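Local coordinates for protein beta-galactosidase (Trichoderma reesei, PDB 3OG2) that probably hydrolyses terminal non-reducing beta-D-galactose residues in beta-D-galactosides, as a glycoside hydrolase of family 35, at residues 843-848 and 918-923; 834-839 and 924-929; 850-855 and 994-999; 661-666 and 857-862. All blocks are in the same frame, centred on the assembly; numbering follows the deposited sequence.

Contact 1: 843-848 and 918-923; sequences GGLFFE and RALLYV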
loop_
_atom_site.group_PDB
_atom_site.type_symbol
_atom_site.label_atom_id
_atom_site.label_comp_id
_atom_site.label_asym_id
_atom_site.label_seq_id
_atom_site.Cartn_x
_atom_site.Cartn_y
_atom_site.Cartn_z
ATOM N N GLY A 843 19.419 10.061 -9.612
ATOM C CA GLY A 843 20.691 9.966 -8.894
ATOM C C GLY A 843 21.791 10.725 -9.630
ATOM O O GLY A 843 21.500 11.627 -10.458
ATOM N N GLY A 844 23.048 10.340 -9.343
ATOM C CA GLY A 844 24.202 11.104 -9.793
ATOM C C GLY A 844 24.866 10.534 -11.047
ATOM O O GLY A 844 25.947 11.053 -11.365
ATOM N N LEU A 845 24.346 9.472 -11.678
ATOM C CA LEU A 845 25.065 8.977 -12.833
ATOM C C LEU A 845 25.045 10.019 -13.977
ATOM O O LEU A 845 24.120 10.813 -14.083
ATOM C CB LEU A 845 24.392 7.693 -13.342
ATOM C CG LEU A 845 24.611 6.456 -12.445
ATOM C CD1 LEU A 845 23.713 5.317 -12.882
ATOM C CD2 LEU A 845 26.074 6.029 -12.417
ATOM N N PHE A 846 26.094 10.000 -14.814
ATOM C CA PHE A 846 26.233 11.009 -15.841
ATOM C C PHE A 846 24.973 11.184 -16.659
ATOM O O PHE A 846 24.526 12.319 -16.885
ATOM C CB PHE A 846 27.403 10.624 -16.766
ATOM C CG PHE A 846 27.494 11.428 -18.038
ATOM C CD1 PHE A 846 28.089 12.700 -17.975
ATOM C CD2 PHE A 846 27.017 10.923 -19.235
ATOM C CE1 PHE A 846 28.159 13.435 -19.153
ATOM C CE2 PHE A 846 27.091 11.656 -20.408
ATOM C CZ PHE A 846 27.677 12.924 -20.346
ATOM N N PHE A 847 24.351 10.094 -17.110
ATOM C CA PHE A 847 23.162 10.315 -17.986
ATOM C C PHE A 847 22.047 11.049 -17.237
ATOM O O PHE A 847 21.298 11.850 -17.849
ATOM C CB PHE A 847 22.630 9.019 -18.605
ATOM C CG PHE A 847 21.878 8.119 -17.616
ATOM C CD1 PHE A 847 20.502 8.182 -17.569
ATOM C CD2 PHE A 847 22.530 7.250 -16.765
ATOM C CE1 PHE A 847 19.727 7.411 -16.710
ATOM C CE2 PHE A 847 21.787 6.441 -15.891
ATOM C CZ PHE A 847 20.399 6.541 -15.853
ATOM N N GLU A 848 21.886 10.779 -15.923
ATOM C CA GLU A 848 20.853 11.463 -15.122
ATOM C C GLU A 848 21.187 12.941 -14.958
ATOM O O GLU A 848 20.315 13.804 -15.077
ATOM C CB GLU A 848 20.765 10.784 -13.727
ATOM C CG GLU A 848 20.390 9.308 -13.802
ATOM C CD GLU A 848 20.335 8.674 -12.418
ATOM O OE1 GLU A 848 21.416 8.447 -11.777
ATOM O OE2 GLU A 848 19.191 8.380 -11.983
ATOM N N ARG A 918 23.677 -4.086 -12.554
ATOM C CA ARG A 918 22.578 -3.320 -11.965
ATOM C C ARG A 918 21.964 -2.513 -13.091
ATOM O O ARG A 918 22.716 -2.055 -13.976
ATOM C CB ARG A 918 23.070 -2.393 -10.833
ATOM C CG ARG A 918 23.792 -3.258 -9.787
ATOM C CD ARG A 918 24.436 -2.423 -8.704
ATOM N NE ARG A 918 23.532 -1.703 -7.781
ATOM C CZ ARG A 918 23.117 -2.176 -6.630
ATOM N NH1 ARG A 918 23.464 -3.414 -6.250
ATOM N NH2 ARG A 918 22.327 -1.432 -5.868
ATOM N N ALA A 919 20.670 -2.360 -13.125
ATOM C CA ALA A 919 20.052 -1.554 -14.178
ATOM C C ALA A 919 19.021 -0.631 -13.530
ATOM O O ALA A 919 18.451 -0.918 -12.448
ATOM C CB ALA A 919 19.337 -2.450 -15.203
ATOM N N LEU A 920 18.807 0.494 -14.157
ATOM C CA LEU A 920 17.746 1.430 -13.809
ATOM C C LEU A 920 16.791 1.519 -15.017
ATOM O O LEU A 920 17.259 1.623 -16.144
ATOM C CB LEU A 920 18.290 2.813 -13.503
ATOM C CG LEU A 920 19.284 2.887 -12.355
ATOM C CD1 LEU A 920 19.937 4.251 -12.329
ATOM C CD2 LEU A 920 18.518 2.662 -11.038
ATOM N N LEU A 921 15.506 1.505 -14.703
ATOM C CA LEU A 921 14.461 1.600 -15.727
ATOM C C LEU A 921 13.831 2.998 -15.667
ATOM O O LEU A 921 13.391 3.389 -14.573
ATOM C CB LEU A 921 13.396 0.517 -15.484
ATOM C CG LEU A 921 12.176 0.608 -16.389
ATOM C CD1 LEU A 921 12.503 0.287 -17.854
ATOM C CD2 LEU A 921 11.126 -0.385 -15.862
ATOM N N TYR A 922 13.759 3.717 -16.757
ATOM C CA TYR A 922 13.089 4.995 -16.835
ATOM C C TYR A 922 11.976 4.912 -17.855
ATOM O O TYR A 922 12.132 4.295 -18.911
ATOM C CB TYR A 922 14.078 6.047 -17.244
ATOM C CG TYR A 922 14.963 6.549 -16.135
ATOM C CD1 TYR A 922 14.492 7.688 -15.468
ATOM C CD2 TYR A 922 16.193 6.061 -15.740
ATOM C CE1 TYR A 922 15.100 8.360 -14.439
ATOM C CE2 TYR A 922 16.833 6.755 -14.656
ATOM C CZ TYR A 922 16.309 7.843 -14.031
ATOM O OH TYR A 922 16.958 8.545 -12.998
ATOM N N VAL A 923 10.869 5.513 -17.507
ATOM C CA VAL A 923 9.736 5.642 -18.444
ATOM C C VAL A 923 9.304 7.102 -18.463
ATOM O O VAL A 923 8.847 7.608 -17.434
ATOM C CB VAL A 923 8.583 4.726 -18.071
ATOM C CG1 VAL A 923 7.427 4.990 -19.054
ATOM C CG2 VAL A 923 9.052 3.273 -18.077
#
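The backbones of Glu848 and Tyr922 stay well apart, with their CA atoms 10.2 Å from each other, so the start of helix 846-850 and strand 917-923 meet through side chains alone. Leu920 and Tyr922, two residues apart on the strand, both point at the helix. The polar centre is the hydroxyl of Tyr922. Its OH donates a very short hydrogen bond to Glu848 OE2, at 2.5 Å. OE2 lies at the edge of the tyrosine ring, and the carboxylate is turned 77° against it. The same OE2 takes a second bond from Gly843 N at 2.9 Å, from above the carboxylate plane. Glu848 OE1 uses its anti lone pair to accept from Leu845 N at 3.1 Å. Glu848 thus bonds back to the N-H of the N-cap residue, as in one half of a capping box; a leucine cannot supply the other half. Beside the carboxylate the contact is apolar. Glu848 CG lies 3.4 Å above one face of the Phe847 ring, toward its rim. Phe847 CG sits between its backbone N and carbonyl carbon (chi1 74°). This swings the ring to the strand, where Phe847 CE1 lies 3.6 Å from Tyr922 CE2. Leu920 CD1 touches Leu845 CD1 at 4.0 Å and also meets the edge of the Phe847 ring. Phe886 stacks on that ring, and Ala959 of strand 953-962 packs against both Phe847 and Leu920. All the touching residues are buried. The two backbone N-H groups position the carboxylate, and the Tyr922 OH bond links it to the sheet. The three donors would be expected to favour a charged carboxylate.

Contact 2: 834-839 and 924-929; sequences DVFRGP and NGFQYG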
loop_
_atom_site.group_PDB
_atom_site.type_symbol
_atom_site.label_atom_id
_atom_site.label_comp_id
_atom_site.label_asym_id
_atom_site.label_seq_id
_atom_site.Cartn_x
_atom_site.Cartn_y
_atom_site.Cartn_z
ATOM N N ASP A 834 14.758 18.676 -11.509
ATOM C CA ASP A 834 13.435 18.287 -12.035
ATOM C C ASP A 834 12.363 18.579 -11.016
ATOM O O ASP A 834 12.025 17.724 -10.164
ATOM C CB ASP A 834 13.482 16.821 -12.437
ATOM C CG ASP A 834 12.265 16.447 -13.258
ATOM O OD1 ASP A 834 11.205 17.121 -13.190
ATOM O OD2 ASP A 834 12.370 15.438 -13.993
ATOM N N VAL A 835 11.830 19.815 -11.049
ATOM C CA VAL A 835 10.812 20.129 -10.054
ATOM C C VAL A 835 9.577 19.297 -10.278
ATOM O O VAL A 835 8.880 18.975 -9.321
ATOM C CB VAL A 835 10.478 21.618 -10.125
ATOM C CG1 VAL A 835 9.290 21.985 -9.219
ATOM C CG2 VAL A 835 11.737 22.414 -9.772
ATOM N N PHE A 836 9.267 18.916 -11.513
ATOM C CA PHE A 836 8.053 18.142 -11.751
ATOM C C PHE A 836 8.149 16.742 -11.148
ATOM O O PHE A 836 7.150 16.272 -10.607
ATOM C CB PHE A 836 7.851 18.053 -13.265
ATOM C CG PHE A 836 6.468 17.516 -13.618
ATOM C CD1 PHE A 836 6.218 16.146 -13.706
ATOM C CD2 PHE A 836 5.411 18.407 -13.874
ATOM C CE1 PHE A 836 4.989 15.634 -14.031
ATOM C CE2 PHE A 836 4.181 17.855 -14.238
ATOM C CZ PHE A 836 3.938 16.484 -14.351
ATOM N N ARG A 837 9.278 16.074 -11.310
ATOM C CA ARG A 837 9.391 14.668 -10.864
ATOM C C ARG A 837 9.958 14.566 -9.453
ATOM O O ARG A 837 9.948 13.445 -8.911
ATOM C CB ARG A 837 10.216 13.849 -11.868
ATOM C CG ARG A 837 9.573 13.880 -13.273
ATOM C CD ARG A 837 10.274 12.921 -14.210
ATOM N NE ARG A 837 9.739 12.945 -15.590
ATOM C CZ ARG A 837 9.916 13.945 -16.441
ATOM N NH1 ARG A 837 10.580 15.059 -16.167
ATOM N NH2 ARG A 837 9.403 13.851 -17.661
ATOM N N GLY A 838 10.393 15.662 -8.853
ATOM C CA GLY A 838 10.695 15.679 -7.437
ATOM C C GLY A 838 12.153 15.434 -7.121
ATOM O O GLY A 838 12.991 15.189 -7.995
ATOM N N PRO A 839 12.452 15.531 -5.824
ATOM C CA PRO A 839 13.835 15.628 -5.376
ATOM C C PRO A 839 14.594 14.296 -5.398
ATOM O O PRO A 839 15.814 14.355 -5.225
ATOM C CB PRO A 839 13.719 16.118 -3.905
ATOM C CG PRO A 839 12.322 15.694 -3.474
ATOM C CD PRO A 839 11.463 15.771 -4.720
ATOM N N ASN A 924 9.422 7.784 -19.571
ATOM C CA ASN A 924 9.086 9.178 -19.729
ATOM C C ASN A 924 9.662 10.021 -18.609
ATOM O O ASN A 924 9.059 10.950 -18.077
ATOM C CB ASN A 924 7.554 9.353 -19.810
ATOM C CG ASN A 924 7.035 8.701 -21.085
ATOM O OD1 ASN A 924 7.703 8.750 -22.125
ATOM N ND2 ASN A 924 5.872 8.080 -21.046
ATOM N N GLY A 925 10.913 9.680 -18.300
ATOM C CA GLY A 925 11.706 10.459 -17.346
ATOM C C GLY A 925 11.532 10.019 -15.888
ATOM O O GLY A 925 12.338 10.452 -15.047
ATOM N N PHE A 926 10.519 9.219 -15.585
ATOM C CA PHE A 926 10.322 8.696 -14.231
ATOM C C PHE A 926 11.113 7.421 -14.014
ATOM O O PHE A 926 10.999 6.489 -14.826
ATOM C CB PHE A 926 8.846 8.363 -14.029
ATOM C CG PHE A 926 7.957 9.619 -13.921
ATOM C CD1 PHE A 926 7.442 10.248 -15.034
ATOM C CD2 PHE A 926 7.689 10.109 -12.627
ATOM C CE1 PHE A 926 6.628 11.385 -14.898
ATOM C CE2 PHE A 926 6.867 11.215 -12.496
ATOM C CZ PHE A 926 6.359 11.851 -13.606
ATOM N N GLN A 927 11.879 7.386 -12.935
ATOM C CA GLN A 927 12.595 6.098 -12.661
ATOM C C GLN A 927 11.603 5.143 -12.032
ATOM O O GLN A 927 10.958 5.457 -11.052
ATOM C CB GLN A 927 13.804 6.370 -11.785
ATOM C CG GLN A 927 14.773 5.174 -11.764
ATOM C CD GLN A 927 14.631 4.470 -10.435
ATOM O OE1 GLN A 927 13.722 3.655 -10.244
ATOM N NE2 GLN A 927 15.527 4.781 -9.497
ATOM N N TYR A 928 11.415 3.999 -12.681
ATOM C CA TYR A 928 10.416 3.013 -12.323
ATOM C C TYR A 928 11.030 1.648 -12.091
ATOM O O TYR A 928 10.352 0.614 -12.216
ATOM C CB TYR A 928 9.246 2.984 -13.368
ATOM C CG TYR A 928 7.992 3.594 -12.743
ATOM C CD1 TYR A 928 7.128 2.832 -12.015
ATOM C CD2 TYR A 928 7.723 4.967 -12.907
ATOM C CE1 TYR A 928 5.979 3.430 -11.453
ATOM C CE2 TYR A 928 6.594 5.583 -12.336
ATOM C CZ TYR A 928 5.727 4.786 -11.613
ATOM O OH TYR A 928 4.627 5.389 -11.047
ATOM N N GLY A 929 12.320 1.617 -11.753
ATOM C CA GLY A 929 12.841 0.283 -11.398
ATOM C C GLY A 929 14.358 0.333 -11.151
ATOM O O GLY A 929 15.127 0.971 -11.917
#
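The aliphatic chain of Arg837 crosses one face of the Phe926 ring, and the tight part of the contact is built on this pair. Arg837 CD stands 3.8 Å from the ring centroid and only 4° off the normal, a CH-pi contact over the centre. The side chain runs extended from CG to NE across the ring. NE passes 3.5 Å from Phe926 CE1, and the guanidinium is turned 63° against the ring plane. Beyond the ring, Arg837 NH2 donates to Asn924 O at 3.0 Å and also to Pro994 O, while the bond from NE to Asn924 O is weak. Asp834 meets the guanidinium at its edge. Its OD2 forms a salt bridge with Arg837 NH1 at 2.8 Å, nearly in the guanidinium plane. Its OD1 accepts from Arg837 N at 2.9 Å, an Asx motif. One carboxylate thus holds both the backbone N and the guanidinium. Gly925 passes close to the arginine, with Gly925 O 3.3 Å from Arg837 CD. The other side is looser. Partly exposed Phe836 only brings CE1 to the edge of the Phe926 ring, 4.0 Å from CZ, and packs on Pro994. Val835 next to it is exposed. Asn924, in the turn, sends its side chain away to Trp955 N. The loop 834-839 thus leans on the turn joining strands 917-923 and 926-932. Strand 926-932 is an outermost strand of its sheet within the chain, has a classic beta bulge at Tyr928 and Gly929 opposite Leu921, and meets Trp330 of the family 35 barrel region edge-to-face through Phe926.

Contact 3: 850-855 and 994-999; sequences QGFHLP and PHFKKR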
loop_
_atom_site.group_PDB
_atom_site.type_symbol
_atom_site.label_atom_id
_atom_site.label_comp_id
_atom_site.label_asym_id
_atom_site.label_seq_id
_atom_site.Cartn_x
_atom_site.Cartn_y
_atom_site.Cartn_z
ATOM N N GLN A 850 22.759 14.837 -16.892
ATOM C CA GLN A 850 22.560 15.590 -18.127
ATOM C C GLN A 850 21.073 15.683 -18.481
ATOM O O GLN A 850 20.716 16.456 -19.369
ATOM C CB GLN A 850 23.242 14.884 -19.306
ATOM C CG GLN A 850 24.755 14.656 -19.059
ATOM C CD GLN A 850 25.453 15.956 -19.479
ATOM O OE1 GLN A 850 25.398 16.390 -20.642
ATOM N NE2 GLN A 850 26.041 16.624 -18.538
ATOM N N GLY A 851 20.211 14.911 -17.837
ATOM C CA GLY A 851 18.806 14.915 -18.249
ATOM C C GLY A 851 18.539 13.950 -19.406
ATOM O O GLY A 851 17.462 14.043 -20.009
ATOM N N PHE A 852 19.483 13.059 -19.734
ATOM C CA PHE A 852 19.318 12.179 -20.898
ATOM C C PHE A 852 18.266 11.113 -20.676
ATOM O O PHE A 852 17.862 10.490 -21.656
ATOM C CB PHE A 852 20.616 11.491 -21.300
ATOM C CG PHE A 852 21.675 12.424 -21.854
ATOM C CD1 PHE A 852 21.368 13.719 -22.255
ATOM C CD2 PHE A 852 22.986 11.982 -21.947
ATOM C CE1 PHE A 852 22.384 14.548 -22.775
ATOM C CE2 PHE A 852 23.980 12.772 -22.508
ATOM C CZ PHE A 852 23.673 14.061 -22.915
ATOM N N HIS A 853 17.763 10.900 -19.471
ATOM C CA HIS A 853 16.633 10.051 -19.186
ATOM C C HIS A 853 15.292 10.689 -19.498
ATOM O O HIS A 853 14.253 10.007 -19.351
ATOM C CB HIS A 853 16.653 9.652 -17.692
ATOM C CG HIS A 853 16.595 10.839 -16.789
ATOM N ND1 HIS A 853 15.554 11.204 -15.958
ATOM C CD2 HIS A 853 17.591 11.739 -16.633
ATOM C CE1 HIS A 853 15.942 12.330 -15.318
ATOM N NE2 HIS A 853 17.161 12.644 -15.747
ATOM N N LEU A 854 15.264 11.950 -19.863
ATOM C CA LEU A 854 14.001 12.629 -20.075
ATOM C C LEU A 854 13.442 12.387 -21.467
ATOM O O LEU A 854 14.202 11.989 -22.357
ATOM C CB LEU A 854 14.159 14.147 -19.817
ATOM C CG LEU A 854 14.587 14.488 -18.381
ATOM C CD1 LEU A 854 14.975 15.966 -18.315
ATOM C CD2 LEU A 854 13.492 14.155 -17.411
ATOM N N PRO A 855 12.139 12.571 -21.655
ATOM C CA PRO A 855 11.558 12.312 -22.988
ATOM C C PRO A 855 12.235 13.158 -24.053
ATOM O O PRO A 855 12.654 14.308 -23.843
ATOM C CB PRO A 855 10.110 12.731 -22.824
ATOM C CG PRO A 855 9.842 12.523 -21.365
ATOM C CD PRO A 855 11.119 12.866 -20.636
ATOM N N PRO A 994 7.974 17.076 -18.064
ATOM C CA PRO A 994 8.795 17.823 -19.014
ATOM C C PRO A 994 9.757 16.966 -19.814
ATOM O O PRO A 994 10.326 15.997 -19.333
ATOM C CB PRO A 994 9.592 18.745 -18.080
ATOM C CG PRO A 994 8.540 19.035 -17.049
ATOM C CD PRO A 994 8.035 17.648 -16.702
ATOM N N HIS A 995 9.909 17.383 -21.083
ATOM C CA HIS A 995 10.865 16.716 -21.945
ATOM C C HIS A 995 12.275 17.230 -21.714
ATOM O O HIS A 995 12.483 18.248 -21.024
ATOM C CB HIS A 995 10.473 17.024 -23.385
ATOM C CG HIS A 995 9.193 16.370 -23.789
ATOM N ND1 HIS A 995 8.133 15.916 -23.056
ATOM C CD2 HIS A 995 8.871 16.063 -25.081
ATOM C CE1 HIS A 995 7.207 15.383 -23.826
ATOM N NE2 HIS A 995 7.645 15.466 -25.075
ATOM N N PHE A 996 13.248 16.523 -22.316
ATOM C CA PHE A 996 14.622 16.983 -22.224
ATOM C C PHE A 996 14.765 18.430 -22.671
ATOM O O PHE A 996 14.240 18.802 -23.712
ATOM C CB PHE A 996 15.503 16.060 -23.075
ATOM C CG PHE A 996 16.918 16.630 -23.241
ATOM C CD1 PHE A 996 17.859 16.437 -22.255
ATOM C CD2 PHE A 996 17.292 17.335 -24.373
ATOM C CE1 PHE A 996 19.136 16.952 -22.352
ATOM C CE2 PHE A 996 18.544 17.883 -24.459
ATOM C CZ PHE A 996 19.502 17.690 -23.468
ATOM N N LYS A 997 15.570 19.188 -21.958
ATOM C CA LYS A 997 16.062 20.505 -22.319
ATOM C C LYS A 997 17.495 20.536 -21.823
ATOM O O LYS A 997 17.791 20.122 -20.713
ATOM C CB LYS A 997 15.280 21.623 -21.643
ATOM C CG LYS A 997 14.023 22.103 -22.335
ATOM C CD LYS A 997 13.149 22.837 -21.325
ATOM C CE LYS A 997 13.897 24.012 -20.707
ATOM N NZ LYS A 997 13.341 25.321 -21.188
ATOM N N LYS A 998 18.403 21.041 -22.636
ATOM C CA LYS A 998 19.790 21.134 -22.258
ATOM C C LYS A 998 19.945 21.866 -20.927
ATOM O O LYS A 998 19.393 22.953 -20.708
ATOM C CB LYS A 998 20.493 21.875 -23.388
ATOM C CG LYS A 998 21.904 22.195 -22.970
ATOM C CD LYS A 998 22.800 21.028 -23.297
ATOM C CE LYS A 998 24.226 21.597 -23.289
ATOM N NZ LYS A 998 25.185 20.480 -23.120
ATOM N N ARG A 999 20.680 21.223 -20.007
ATOM C CA ARG A 999 20.824 21.822 -18.666
ATOM C C ARG A 999 22.052 22.717 -18.565
ATOM O O ARG A 999 23.198 22.296 -18.844
ATOM C CB ARG A 999 20.996 20.700 -17.632
ATOM C CG ARG A 999 19.676 19.882 -17.547
ATOM C CD ARG A 999 19.862 18.725 -16.584
ATOM N NE ARG A 999 18.547 18.147 -16.286
ATOM C CZ ARG A 999 18.344 17.247 -15.326
ATOM N NH1 ARG A 999 19.363 16.795 -14.594
ATOM N NH2 ARG A 999 17.138 16.817 -15.098
HETATM O O HOH W 1 21.917 18.683 -20.451
#
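Phe996 carries its CG opposite the backbone N (chi1 169°), which brings the ring edge to the loop 850-855. Phe996 CD1 lies 3.3 Å from Gly851 O, and CE1 lies 3.4 Å from Gln850 O. Arg999 reaches the same loop by a different route. Its chain is straight from CG to NE (chi2 177°), and one face of its guanidinium covers Gly851 CA, with CZ 3.8 Å away. NH2 makes a salt bridge with Glu842, and NH1 bonds to Arg849 O. Gly851 ends helix 846-850 in a Schellman motif and begins a type I beta turn that closes at Leu854. The C-terminal segment 994-999 wraps this helix exit and turn. One direct hydrogen bond joins the backbones: Phe996 N donates almost straight to Pro855 O at 2.8 Å, in the carbonyl plane. A water adds a second link by donating to Gln850 O and accepting from Arg999 N. Leu854 CB packs 4.0 Å from Phe996 CB. Pro855 CB sits over one face of the exposed His995 ring, 3.9 Å from its centroid, in a CH-pi contact. The Phe852 ring meets Phe996 CE1 at its own edge, with CD1 3.9 Å away.

Contact 4: 661-666 and 857-862; sequences KWYKVD and PPLSDF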
loop_
_atom_site.group_PDB
_atom_site.type_symbol
_atom_site.label_atom_id
_atom_site.label_comp_id
_atom_site.label_asym_id
_atom_site.label_seq_id
_atom_site.Cartn_x
_atom_site.Cartn_y
_atom_site.Cartn_z
ATOM N N LYS A 661 14.293 0.851 -31.797
ATOM C CA LYS A 661 15.561 1.449 -32.268
ATOM C C LYS A 661 16.279 2.026 -31.049
ATOM O O LYS A 661 15.957 3.127 -30.555
ATOM C CB LYS A 661 15.267 2.512 -33.317
ATOM C CG LYS A 661 16.513 3.067 -33.927
ATOM C CD LYS A 661 16.232 3.993 -35.108
ATOM C CE LYS A 661 17.570 4.445 -35.682
ATOM N NZ LYS A 661 17.475 5.695 -36.462
ATOM N N TRP A 662 17.200 1.274 -30.501
ATOM C CA TRP A 662 17.913 1.637 -29.280
ATOM C C TRP A 662 19.111 2.553 -29.584
ATOM O O TRP A 662 19.849 2.312 -30.526
ATOM C CB TRP A 662 18.457 0.408 -28.546
ATOM C CG TRP A 662 17.337 -0.356 -27.877
ATOM C CD1 TRP A 662 16.711 -1.465 -28.363
ATOM C CD2 TRP A 662 16.714 -0.066 -26.621
ATOM N NE1 TRP A 662 15.735 -1.892 -27.485
ATOM C CE2 TRP A 662 15.707 -1.045 -26.390
ATOM C CE3 TRP A 662 16.917 0.945 -25.671
ATOM C CZ2 TRP A 662 14.917 -1.042 -25.241
ATOM C CZ3 TRP A 662 16.144 0.959 -24.528
ATOM C CH2 TRP A 662 15.158 -0.013 -24.307
ATOM N N TYR A 663 19.272 3.559 -28.734
ATOM C CA TYR A 663 20.394 4.470 -28.786
ATOM C C TYR A 663 21.183 4.296 -27.503
ATOM O O TYR A 663 20.591 4.095 -26.460
ATOM C CB TYR A 663 19.911 5.924 -28.890
ATOM C CG TYR A 663 19.333 6.225 -30.260
ATOM C CD1 TYR A 663 18.013 5.954 -30.623
ATOM C CD2 TYR A 663 20.148 6.809 -31.228
ATOM C CE1 TYR A 663 17.563 6.269 -31.908
ATOM C CE2 TYR A 663 19.704 7.121 -32.494
ATOM C CZ TYR A 663 18.403 6.844 -32.814
ATOM O OH TYR A 663 18.013 7.161 -34.096
ATOM N N LYS A 664 22.501 4.454 -27.589
ATOM C CA LYS A 664 23.362 4.256 -26.421
ATOM C C LYS A 664 24.236 5.465 -26.151
ATOM O O LYS A 664 24.708 6.100 -27.104
ATOM C CB LYS A 664 24.236 3.031 -26.709
ATOM C CG LYS A 664 25.286 2.710 -25.645
ATOM C CD LYS A 664 26.225 1.619 -26.144
ATOM C CE LYS A 664 27.254 1.243 -25.102
ATOM N NZ LYS A 664 28.570 0.834 -25.661
ATOM N N VAL A 665 24.505 5.710 -24.870
ATOM C CA VAL A 665 25.494 6.721 -24.495
ATOM C C VAL A 665 26.346 6.154 -23.358
ATOM O O VAL A 665 25.820 5.492 -22.462
ATOM C CB VAL A 665 24.831 8.069 -24.177
ATOM C CG1 VAL A 665 23.938 8.024 -22.948
ATOM C CG2 VAL A 665 25.904 9.154 -23.964
ATOM N N ASP A 666 27.659 6.406 -23.406
ATOM C CA ASP A 666 28.514 6.046 -22.255
ATOM C C ASP A 666 28.120 6.872 -21.061
ATOM O O ASP A 666 28.080 8.102 -21.157
ATOM C CB ASP A 666 29.948 6.327 -22.662
ATOM C CG ASP A 666 30.961 5.863 -21.619
ATOM O OD1 ASP A 666 30.650 5.377 -20.519
ATOM O OD2 ASP A 666 32.161 5.973 -21.968
ATOM N N PRO A 857 15.220 12.783 -25.827
ATOM C CA PRO A 857 16.608 13.125 -25.492
ATOM C C PRO A 857 17.375 13.535 -26.747
ATOM O O PRO A 857 16.882 13.254 -27.862
ATOM C CB PRO A 857 17.164 11.787 -24.977
ATOM C CG PRO A 857 16.361 10.764 -25.761
ATOM C CD PRO A 857 14.957 11.321 -25.784
ATOM N N PRO A 858 18.537 14.157 -26.555
ATOM C CA PRO A 858 19.308 14.651 -27.723
ATOM C C PRO A 858 20.027 13.511 -28.421
ATOM O O PRO A 858 21.129 13.125 -28.013
ATOM C CB PRO A 858 20.296 15.631 -27.078
ATOM C CG PRO A 858 20.508 15.099 -25.667
ATOM C CD PRO A 858 19.212 14.431 -25.254
ATOM N N LEU A 859 19.412 12.920 -29.455
ATOM C CA LEU A 859 19.967 11.671 -29.973
ATOM C C LEU A 859 21.336 11.854 -30.605
ATOM O O LEU A 859 22.092 10.878 -30.745
ATOM C CB LEU A 859 18.949 11.041 -30.953
ATOM C CG LEU A 859 17.592 10.678 -30.344
ATOM C CD1 LEU A 859 16.687 9.891 -31.270
ATOM C CD2 LEU A 859 17.788 9.829 -29.100
ATOM N N SER A 860 21.702 13.074 -31.001
ATOM C CA SER A 860 23.046 13.296 -31.534
ATOM C C SER A 860 24.138 13.030 -30.516
ATOM O O SER A 860 25.349 12.887 -30.807
ATOM C CB SER A 860 23.118 14.750 -32.047
ATOM O OG SER A 860 22.998 15.649 -30.946
ATOM N N ASP A 861 23.757 12.968 -29.239
ATOM C CA ASP A 861 24.748 12.687 -28.195
ATOM C C ASP A 861 24.872 11.189 -27.961
ATOM O O ASP A 861 25.727 10.748 -27.184
ATOM C CB ASP A 861 24.355 13.411 -26.905
ATOM C CG ASP A 861 24.496 14.918 -27.043
ATOM O OD1 ASP A 861 25.616 15.371 -27.380
ATOM O OD2 ASP A 861 23.492 15.636 -26.815
ATOM N N PHE A 862 24.023 10.425 -28.615
ATOM C CA PHE A 862 24.005 8.971 -28.486
ATOM C C PHE A 862 24.550 8.325 -29.764
ATOM O O PHE A 862 24.775 9.035 -30.731
ATOM C CB PHE A 862 22.577 8.488 -28.310
ATOM C CG PHE A 862 21.908 8.831 -26.995
ATOM C CD1 PHE A 862 21.680 10.146 -26.602
ATOM C CD2 PHE A 862 21.506 7.785 -26.155
ATOM C CE1 PHE A 862 21.023 10.389 -25.373
ATOM C CE2 PHE A 862 20.816 8.051 -24.967
ATOM C CZ PHE A 862 20.574 9.355 -24.586
#
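Tyr663 and Val665 make an apolar packing contact with Leu859 and Phe862, at the edge of a five-stranded antiparallel sheet in the all-beta part of the chain. Strand 663-666 is an outermost strand of that sheet within the chain, bonded to strand 883-894 through Ala888 and Phe886. Residues 859-861 form a short 3-10 segment beside it. No hydrogen bond joins the two segments, though Lys664 pairs through its backbone with Thr863, just past Phe862. Tyr663 and Val665 both point to the segment 857-862. Between them comes Phe862, with its CD2 3.7 Å from Tyr663 CB. With chi1 65°, Val665 tucks CG1 between the two backbone branches. That sets CG1 over one face of the Phe862 ring, 4.0 Å from the centroid, a CH-pi contact offset toward the rim. CG2, opposite the N, rests 3.6 Å from Asp861 O. Leu859 makes the same kind of contact from the 3-10 segment. Its CD1 lies over one face of the Tyr663 ring, 4.0 Å from the centroid, and the two side chains cross at about a right angle. Trp955 also touches Leu859. At the exposed end, Lys661 NZ donates to Tyr663 OH at 2.8 Å.

In the fold
Contacts 1, 2 and 4 reach one antiparallel sheet, and contact 3 joins loops beside them. Contacts 1 and 2 are buried; contacts 3 and 4 are partly exposed. Contacts 1 and 2 use neighbouring strands, 917-923 and 926-932, whose backbones pair through Leu921 with Tyr928 and Gly929. Contact 4 lies on strand 663-666, at the other end of the sheet. Contact 3 touches all three others. Phe847 O of contact 1 probably accepts from Phe852 N, and Phe852 and Phe996 pack on Pro858 of contact 4. A buried carboxylate organises contact 1. An arginine on an aromatic face organises contact 2, with Asp834 as second shell. Contact 3 combines one backbone bond and a water with ring, proline and guanidinium packing. Contact 4 is apolar.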